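Local coordinates for peroxisomal fatty acid beta-oxidation multifunctional protein MFP2 (Arabidopsis thaliana, PDB 2WTB) that hydrates long-chain enoyl-CoAs and oxidises 3-hydroxyacyl-CoAs in peroxisomal fatty acid beta-oxidation during seed germination, at residues S30-F33 against D34-Y37; Y43-A46 against L47-D51; K381-D385 against Y386-R390; K406-I409 against F410-E414. All coordinates share one frame; numbering follows the deposited sequence.

Interaction 1. Residues S30-F33 against D34-Y37; sequences SLSF and DVLY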
# COMPACT_ATOMS: atom_id res chain seq x y z
N SER A 30 -19.96 -5.52 4.72
CA SER A 30 -19.10 -6.70 4.83
C SER A 30 -19.87 -7.86 5.44
O SER A 30 -20.78 -7.66 6.24
CB SER A 30 -17.86 -6.39 5.66
OG SER A 30 -16.97 -5.53 4.96
N LEU A 31 -19.49 -9.08 5.06
CA LEU A 31 -20.18 -10.27 5.54
C LEU A 31 -19.67 -10.71 6.91
O LEU A 31 -18.83 -11.61 7.01
CB LEU A 31 -20.02 -11.41 4.54
CG LEU A 31 -20.62 -11.22 3.15
CD1 LEU A 31 -20.34 -12.44 2.29
CD2 LEU A 31 -22.11 -10.93 3.23
N SER A 32 -20.17 -10.08 7.96
CA SER A 32 -19.88 -10.53 9.31
C SER A 32 -20.63 -11.83 9.57
O SER A 32 -21.53 -12.20 8.82
CB SER A 32 -20.32 -9.48 10.33
OG SER A 32 -21.73 -9.35 10.34
N PHE A 33 -20.26 -12.53 10.64
CA PHE A 33 -20.98 -13.73 11.03
C PHE A 33 -22.44 -13.39 11.30
O PHE A 33 -23.34 -14.14 10.94
CB PHE A 33 -20.35 -14.38 12.26
CG PHE A 33 -19.03 -15.03 11.99
CD1 PHE A 33 -18.94 -16.12 11.13
CD2 PHE A 33 -17.87 -14.56 12.58
CE1 PHE A 33 -17.73 -16.72 10.87
CE2 PHE A 33 -16.65 -15.17 12.33
CZ PHE A 33 -16.58 -16.25 11.47
N ASP A 34 -22.65 -12.24 11.94
CA ASP A 34 -24.00 -11.76 12.24
C ASP A 34 -24.85 -11.75 10.98
O ASP A 34 -25.90 -12.38 10.92
CB ASP A 34 -23.94 -10.36 12.84
CG ASP A 34 -23.03 -10.27 14.05
OD1 ASP A 34 -23.30 -9.42 14.93
OD2 ASP A 34 -22.05 -11.04 14.13
N VAL A 35 -24.38 -11.03 9.97
CA VAL A 35 -25.06 -10.97 8.69
C VAL A 35 -25.32 -12.37 8.17
O VAL A 35 -26.43 -12.69 7.74
CB VAL A 35 -24.24 -10.16 7.66
CG1 VAL A 35 -24.84 -10.31 6.27
CG2 VAL A 35 -24.15 -8.70 8.07
N LEU A 36 -24.29 -13.21 8.22
CA LEU A 36 -24.38 -14.56 7.67
C LEU A 36 -25.43 -15.43 8.36
O LEU A 36 -26.13 -16.20 7.71
CB LEU A 36 -23.01 -15.25 7.72
CG LEU A 36 -22.00 -14.76 6.68
CD1 LEU A 36 -20.60 -15.25 7.01
CD2 LEU A 36 -22.41 -15.21 5.28
N TYR A 37 -25.53 -15.30 9.68
CA TYR A 37 -26.49 -16.10 10.44
C TYR A 37 -27.92 -15.58 10.27
O TYR A 37 -28.88 -16.34 10.33
CB TYR A 37 -26.11 -16.17 11.92
CG TYR A 37 -24.77 -16.84 12.15
CD1 TYR A 37 -24.43 -18.00 11.46
CD2 TYR A 37 -23.86 -16.33 13.07
CE1 TYR A 37 -23.21 -18.62 11.67
CE2 TYR A 37 -22.64 -16.94 13.28
CZ TYR A 37 -22.32 -18.09 12.58
OH TYR A 37 -21.11 -18.70 12.79

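Interaction 2. Residues Y43-A46 against L47-D51; sequences YEEA and LSRND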
# COMPACT_ATOMS: atom_id res chain seq x y z
N TYR A 43 -33.07 -17.74 4.79
CA TYR A 43 -33.25 -18.82 3.83
C TYR A 43 -34.09 -19.97 4.38
O TYR A 43 -34.96 -20.50 3.69
CB TYR A 43 -31.90 -19.33 3.31
CG TYR A 43 -31.45 -18.62 2.05
CD1 TYR A 43 -31.80 -19.11 0.80
CD2 TYR A 43 -30.71 -17.46 2.11
CE1 TYR A 43 -31.41 -18.47 -0.36
CE2 TYR A 43 -30.31 -16.80 0.96
CZ TYR A 43 -30.66 -17.31 -0.28
OH TYR A 43 -30.27 -16.67 -1.43
N GLU A 44 -33.84 -20.33 5.63
CA GLU A 44 -34.60 -21.41 6.26
C GLU A 44 -36.08 -21.07 6.29
O GLU A 44 -36.93 -21.96 6.21
CB GLU A 44 -34.06 -21.70 7.66
CG GLU A 44 -32.64 -22.21 7.67
CD GLU A 44 -32.12 -22.49 9.06
OE1 GLU A 44 -32.85 -22.21 10.03
OE2 GLU A 44 -30.98 -22.99 9.18
N GLU A 45 -36.38 -19.78 6.40
CA GLU A 45 -37.76 -19.32 6.39
C GLU A 45 -38.32 -19.31 4.97
O GLU A 45 -39.42 -19.82 4.72
CB GLU A 45 -37.87 -17.93 7.01
CG GLU A 45 -39.22 -17.25 6.76
CD GLU A 45 -39.33 -15.89 7.44
OE1 GLU A 45 -38.40 -15.52 8.19
OE2 GLU A 45 -40.34 -15.20 7.21
N ALA A 46 -37.57 -18.72 4.04
CA ALA A 46 -38.01 -18.58 2.66
C ALA A 46 -38.29 -19.93 2.02
O ALA A 46 -39.20 -20.07 1.20
CB ALA A 46 -36.99 -17.80 1.85
N LEU A 47 -37.50 -20.94 2.39
CA LEU A 47 -37.64 -22.26 1.79
C LEU A 47 -38.73 -23.08 2.50
O LEU A 47 -38.99 -24.23 2.14
CB LEU A 47 -36.31 -23.00 1.81
CG LEU A 47 -35.15 -22.28 1.11
CD1 LEU A 47 -33.81 -22.92 1.44
CD2 LEU A 47 -35.38 -22.22 -0.39
N SER A 48 -39.37 -22.47 3.49
CA SER A 48 -40.45 -23.12 4.22
C SER A 48 -41.78 -22.42 3.97
O SER A 48 -42.85 -23.01 4.15
CB SER A 48 -40.15 -23.15 5.72
OG SER A 48 -38.94 -23.85 5.97
N ARG A 49 -41.71 -21.15 3.57
CA ARG A 49 -42.91 -20.37 3.31
C ARG A 49 -43.51 -20.69 1.94
O ARG A 49 -42.82 -20.61 0.92
CB ARG A 49 -42.61 -18.87 3.43
CG ARG A 49 -42.38 -18.40 4.85
CD ARG A 49 -42.11 -16.91 4.92
NE ARG A 49 -43.15 -16.13 4.27
CZ ARG A 49 -43.27 -14.81 4.37
NH1 ARG A 49 -42.41 -14.12 5.11
NH2 ARG A 49 -44.25 -14.18 3.74
N ASN A 50 -44.79 -21.04 1.93
CA ASN A 50 -45.48 -21.38 0.69
C ASN A 50 -45.64 -20.18 -0.23
O ASN A 50 -45.71 -20.32 -1.45
CB ASN A 50 -46.85 -21.99 1.00
CG ASN A 50 -46.74 -23.32 1.72
OD1 ASN A 50 -45.83 -24.10 1.46
ND2 ASN A 50 -47.68 -23.58 2.62
N ASP A 51 -45.69 -18.99 0.36
CA ASP A 51 -45.88 -17.76 -0.40
C ASP A 51 -44.58 -17.29 -1.06
O ASP A 51 -44.59 -16.34 -1.85
CB ASP A 51 -46.45 -16.65 0.49
CG ASP A 51 -45.67 -16.47 1.78
OD1 ASP A 51 -44.60 -17.10 1.92
OD2 ASP A 51 -46.13 -15.71 2.65

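Interaction 3. Residues K381-D385 against Y386-R390; sequences KGSLD and YESFR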
# COMPACT_ATOMS: atom_id res chain seq x y z
N LYS A 381 -0.70 26.40 -14.79
CA LYS A 381 -0.44 27.73 -15.34
C LYS A 381 0.90 28.25 -14.85
O LYS A 381 1.17 28.29 -13.65
CB LYS A 381 -1.56 28.70 -14.94
CG LYS A 381 -1.46 30.07 -15.58
N GLY A 382 1.75 28.66 -15.78
CA GLY A 382 3.08 29.14 -15.45
C GLY A 382 3.10 30.60 -15.04
O GLY A 382 2.12 31.32 -15.22
N SER A 383 4.23 31.04 -14.49
CA SER A 383 4.39 32.42 -14.06
C SER A 383 5.81 32.70 -13.59
O SER A 383 6.47 31.84 -13.01
CB SER A 383 3.40 32.75 -12.94
OG SER A 383 3.66 34.03 -12.40
N LEU A 384 6.28 33.92 -13.85
CA LEU A 384 7.58 34.35 -13.37
C LEU A 384 7.40 35.49 -12.37
O LEU A 384 8.31 36.28 -12.14
CB LEU A 384 8.46 34.81 -14.54
CG LEU A 384 8.79 33.78 -15.62
CD1 LEU A 384 9.50 34.44 -16.80
CD2 LEU A 384 9.64 32.65 -15.05
N ASP A 385 6.21 35.56 -11.79
CA ASP A 385 5.85 36.64 -10.88
C ASP A 385 5.16 36.11 -9.62
O ASP A 385 4.83 34.93 -9.54
CB ASP A 385 4.94 37.65 -11.59
CG ASP A 385 4.81 38.96 -10.83
OD1 ASP A 385 5.63 39.22 -9.94
OD2 ASP A 385 3.87 39.72 -11.14
N TYR A 386 4.95 36.99 -8.64
CA TYR A 386 4.31 36.61 -7.39
C TYR A 386 2.88 37.15 -7.29
O TYR A 386 2.11 36.71 -6.44
CB TYR A 386 5.12 37.10 -6.19
CG TYR A 386 6.27 36.21 -5.80
CD1 TYR A 386 6.05 34.90 -5.39
CD2 TYR A 386 7.57 36.69 -5.80
CE1 TYR A 386 7.10 34.09 -5.02
CE2 TYR A 386 8.63 35.88 -5.43
CZ TYR A 386 8.39 34.58 -5.04
OH TYR A 386 9.44 33.78 -4.67
N GLU A 387 2.53 38.10 -8.15
CA GLU A 387 1.22 38.73 -8.09
C GLU A 387 0.08 37.73 -8.30
O GLU A 387 -1.08 38.03 -8.04
CB GLU A 387 1.12 39.87 -9.10
CG GLU A 387 1.92 41.10 -8.72
CD GLU A 387 1.50 41.68 -7.38
OE1 GLU A 387 2.35 42.29 -6.70
OE2 GLU A 387 0.32 41.50 -6.99
N SER A 388 0.43 36.54 -8.79
CA SER A 388 -0.55 35.49 -9.01
C SER A 388 -0.69 34.60 -7.78
O SER A 388 -1.32 33.54 -7.83
CB SER A 388 -0.17 34.66 -10.23
OG SER A 388 1.21 34.36 -10.23
N PHE A 389 -0.10 35.04 -6.67
CA PHE A 389 -0.15 34.29 -5.42
C PHE A 389 -1.20 34.88 -4.48
O PHE A 389 -1.44 34.35 -3.39
CB PHE A 389 1.22 34.30 -4.73
CG PHE A 389 2.22 33.38 -5.37
CD1 PHE A 389 2.48 33.44 -6.72
CD2 PHE A 389 2.92 32.47 -4.60
CE1 PHE A 389 3.40 32.60 -7.31
CE2 PHE A 389 3.85 31.63 -5.17
CZ PHE A 389 4.09 31.69 -6.53
N ARG A 390 -1.82 35.97 -4.90
CA ARG A 390 -2.83 36.65 -4.09
C ARG A 390 -4.08 35.79 -3.93
O ARG A 390 -5.01 36.16 -3.23
CB ARG A 390 -3.20 37.98 -4.73
CG ARG A 390 -2.02 38.90 -4.99
CD ARG A 390 -1.39 39.36 -3.70
NE ARG A 390 -0.40 40.40 -3.92
CZ ARG A 390 0.21 41.07 -2.94
NH1 ARG A 390 -0.07 40.80 -1.67
NH2 ARG A 390 1.10 42.01 -3.24

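Interaction 4. Residues K406-I409 against F410-E414; sequences KQQI and FADLE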
# COMPACT_ATOMS: atom_id res chain seq x y z
N LYS A 406 16.14 29.77 0.37
CA LYS A 406 14.84 29.35 0.90
C LYS A 406 14.27 30.39 1.86
O LYS A 406 13.09 30.73 1.79
CB LYS A 406 14.95 28.00 1.60
CG LYS A 406 14.84 26.79 0.67
CD LYS A 406 15.21 25.51 1.40
CE LYS A 406 14.60 24.28 0.74
NZ LYS A 406 15.16 24.04 -0.62
N GLN A 407 15.11 30.90 2.76
CA GLN A 407 14.69 31.93 3.70
C GLN A 407 14.07 33.11 2.97
O GLN A 407 13.11 33.72 3.45
CB GLN A 407 15.88 32.41 4.54
CG GLN A 407 16.23 31.49 5.70
CD GLN A 407 17.50 31.92 6.41
OE1 GLN A 407 18.39 32.54 5.81
NE2 GLN A 407 17.60 31.60 7.69
N GLN A 408 14.62 33.42 1.80
CA GLN A 408 14.15 34.55 1.01
C GLN A 408 12.81 34.26 0.35
O GLN A 408 11.95 35.14 0.26
CB GLN A 408 15.19 34.93 -0.05
CG GLN A 408 14.78 36.11 -0.92
CD GLN A 408 14.54 37.37 -0.11
OE1 GLN A 408 15.15 37.58 0.94
NE2 GLN A 408 13.64 38.22 -0.60
N ILE A 409 12.64 33.03 -0.12
CA ILE A 409 11.39 32.63 -0.76
C ILE A 409 10.22 32.72 0.20
O ILE A 409 9.13 33.15 -0.18
CB ILE A 409 11.48 31.20 -1.33
CG1 ILE A 409 12.55 31.14 -2.43
CG2 ILE A 409 10.13 30.75 -1.87
CD1 ILE A 409 12.57 29.84 -3.19
N PHE A 410 10.44 32.33 1.45
CA PHE A 410 9.39 32.38 2.46
C PHE A 410 9.11 33.80 2.94
O PHE A 410 8.03 34.10 3.44
CB PHE A 410 9.72 31.45 3.63
CG PHE A 410 9.27 30.04 3.41
CD1 PHE A 410 8.30 29.47 4.21
CD2 PHE A 410 9.79 29.29 2.37
CE1 PHE A 410 7.87 28.17 4.00
CE2 PHE A 410 9.37 27.99 2.15
CZ PHE A 410 8.41 27.43 2.97
N ALA A 411 10.10 34.68 2.78
CA ALA A 411 9.89 36.10 3.05
C ALA A 411 8.90 36.66 2.02
O ALA A 411 7.95 37.35 2.38
CB ALA A 411 11.20 36.85 3.00
N ASP A 412 9.15 36.36 0.75
CA ASP A 412 8.26 36.79 -0.33
C ASP A 412 6.90 36.12 -0.22
O ASP A 412 5.87 36.76 -0.42
CB ASP A 412 8.89 36.49 -1.69
CG ASP A 412 10.14 37.30 -1.95
OD1 ASP A 412 10.35 38.33 -1.26
OD2 ASP A 412 10.92 36.92 -2.85
N LEU A 413 6.90 34.83 0.09
CA LEU A 413 5.66 34.08 0.26
C LEU A 413 4.76 34.77 1.26
O LEU A 413 3.61 35.09 0.96
CB LEU A 413 5.95 32.65 0.71
CG LEU A 413 6.46 31.68 -0.35
CD1 LEU A 413 6.71 30.31 0.26
CD2 LEU A 413 5.47 31.58 -1.49
N GLU A 414 5.28 35.01 2.46
CA GLU A 414 4.54 35.68 3.52
C GLU A 414 4.04 37.04 3.06
O GLU A 414 3.03 37.55 3.56
CB GLU A 414 5.42 35.84 4.75
CG GLU A 414 4.74 36.53 5.92
CD GLU A 414 5.71 36.84 7.04
OE1 GLU A 414 5.37 36.58 8.22
OE2 GLU A 414 6.82 37.33 6.75

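Interaction 1. Residues S30-F33 against D34-Y37
F33 and Y37, one helical turn apart, leave the helix in the same sense, one alongside the other: Y37 CE2 lies 3.6 Å from F33 CB, and Y37 OH comes within 3.8 Å of F33 CD1. Y37 thus meets F33 at CB and at one ortho carbon. Both have CG anti to the carbonyl carbon, which sends the two rings off in a common direction. L31 and V35 behave differently, their side chains crossing at about a right angle, with L31 CD2 4.1 Å from V35 CG1. L31 also sets CB near CG of L36, and both L31 and V35 rest on L23 of strand 18-24, while F33 and L36 lean on I89 of helix 88-99. S32 is the N-cap of helix 33-46. Its OG, placed between backbone N and carbonyl carbon (chi1 67°), accepts from V35 N at 3.2 Å in an almost straight bond (178°). The S32 carbonyl takes L36 N at 3.0 Å, and F33 O receives Y37 N at 2.8 Å, so the helical ladder starts at the cap itself. In this crotonase-family domain L31 lies about 6 Å, side chain to side chain, from E119, the predicted nucleophile. Chemically, a buried serine hydroxyl supplies the acceptor that an amide of the first turn would otherwise lack.

Interaction 2. Residues Y43-A46 against L47-D51
E45 and R49 form a salt bridge between the last turn of helix 33-46 and the loop leading to strand 54-59 of the crotonase-like domain. Their side chains run alongside each other, and R49 NH1 donates to E45 OE2 over 3.1 Å on the anti side of the carboxylate. The two flat groups are nearly coplanar, 19° apart. With CG anti to the backbone N (chi1 168°) and an extended chain, E45 reaches along the arginine, its CG 3.4 Å from R49 CD. Further out, D51 secures the guanidinium side-on: R49 NE bonds D51 OD1, and R49 NH2 bonds D51 OD2 at 2.7 Å. A methionine in place of R49 would probably leave E45 and D51 as two like charges without their shared mate. The backbone positions this network, since E45 O accepts from both S48 N and R49 N, the former from above the carbonyl plane. On the inner side, L47 CD1 approaches the edge of the Y43 ring, whose hydroxyl is bonded to S105, and both residues touch L97 of helix 88-99. Just past the helix, S48 OG donates to E44 O at 2.8 Å, with a C=O...OG angle of 177°.

Interaction 3. Residues K381-D385 against Y386-R390
S383 and S388 meet through their hydroxyls, OG to OG at 3.3 Å, a hydrogen bond in which either oxygen could be the donor. Each torsion serves the meeting. S383 carries OG opposite its own backbone N (chi1 172°), at the end of strand 380-383, whereas S388 tucks OG between N and carbonyl carbon (chi1 44°), turned back toward the strand. The same S383 oxygen accepts from D385 N at 3.0 Å with an angle of 157°, which makes an ST turn. Replacing S383 by alanine would probably leave D385 N without this acceptor and S388 OG without its partner, freeing the turn to shift. D385 OD1 takes a weak bond from Y386 N, while D385 OD2 lies 3.4 Å from E387 CG. E387 OE2 makes a weak bond to R390 NE at 3.3 Å within a salt bridge. The edge of the Y386 ring stands over one face of F389, Y386 CD1 3.8 Å above the plane and over its centre, while F389 CE2 lies at the edge of the Y386 ring. The Y386 ring also meets that of Y416, and F389 packs on A316 and I318 of strand 315-318. The whole is a compact turn leaving an outermost strand of the dehydrogenase's NAD-binding sheet, a Rossmann-type domain, and leading on to strand 394-397.

Interaction 4. Residues K406-I409 against F410-E414
K406 O and the I409 carbonyl carbon approach the F410 ring obliquely, near CD2, while L413 CD1 lies over one face, 3.8 Å above the F410 ring plane and over its centre. Away from the helix the ring rests on L423 and S425 of strand 422-425 and on I435. The other flat groups are the Q408 amide and the D412 carboxylate, whose planes stand 76° apart. Q408 leaves the helix with CG anti to the backbone N (chi1 -180°) and bends at chi2, which brings NE2 to 3.4 Å from D412 OD1; the two chains cross rather than align. I409 and L413 instead project alongside each other in a shared direction, CG2 of I409 being 4.1 Å from CD1 of L413, and both reach strand 394-397, I409 at E397 and L413 at V395. The backbone bonds of the helix join the two segments, the shortest from L413 N to I409 O at 2.8 Å; F410 N bonds K406 O and D412 N bonds Q408 O. A411 N donates to Q407 O and, weakly, to Q408 O. K406 leads its amine away to a salt bridge with E397 and a hydrogen bond to the carbonyl of I400. Helix 403-416 connects parallel strands 394-397 and 422-425 in a beta-alpha-beta unit of the NAD-binding domain. The chemistry is thus divided by side: I409, F410 and L413 bury hydrocarbon against the sheet, whereas Q408 and D412 put polar groups on another flank, and the buried lysine amine is probably stabilised by the carboxylate and carbonyl it meets.

Interactions 1 and 2 belong to the same helix, 33-46, one at its start and the other at its end, with nearest atoms about 7 Å apart. Both are partly buried: the first combines apolar contacts with a serine cap near the predicted active site, the second depends more on charge. Interactions 3 and 4 lie in the NAD-binding domain, interaction 4 on the opposite side of the chain's centre from interactions 1 and 2. Interactions 3 and 4 touch directly, Y386 CE2 lying 3.6 Å from D412 OD2 and F389 CE2 packing on L413 CD2. Interaction 3 is a surface turn held mainly by hydroxyls and carboxylates, whereas interaction 4 lies within a helix and is largely apolar toward the sheet.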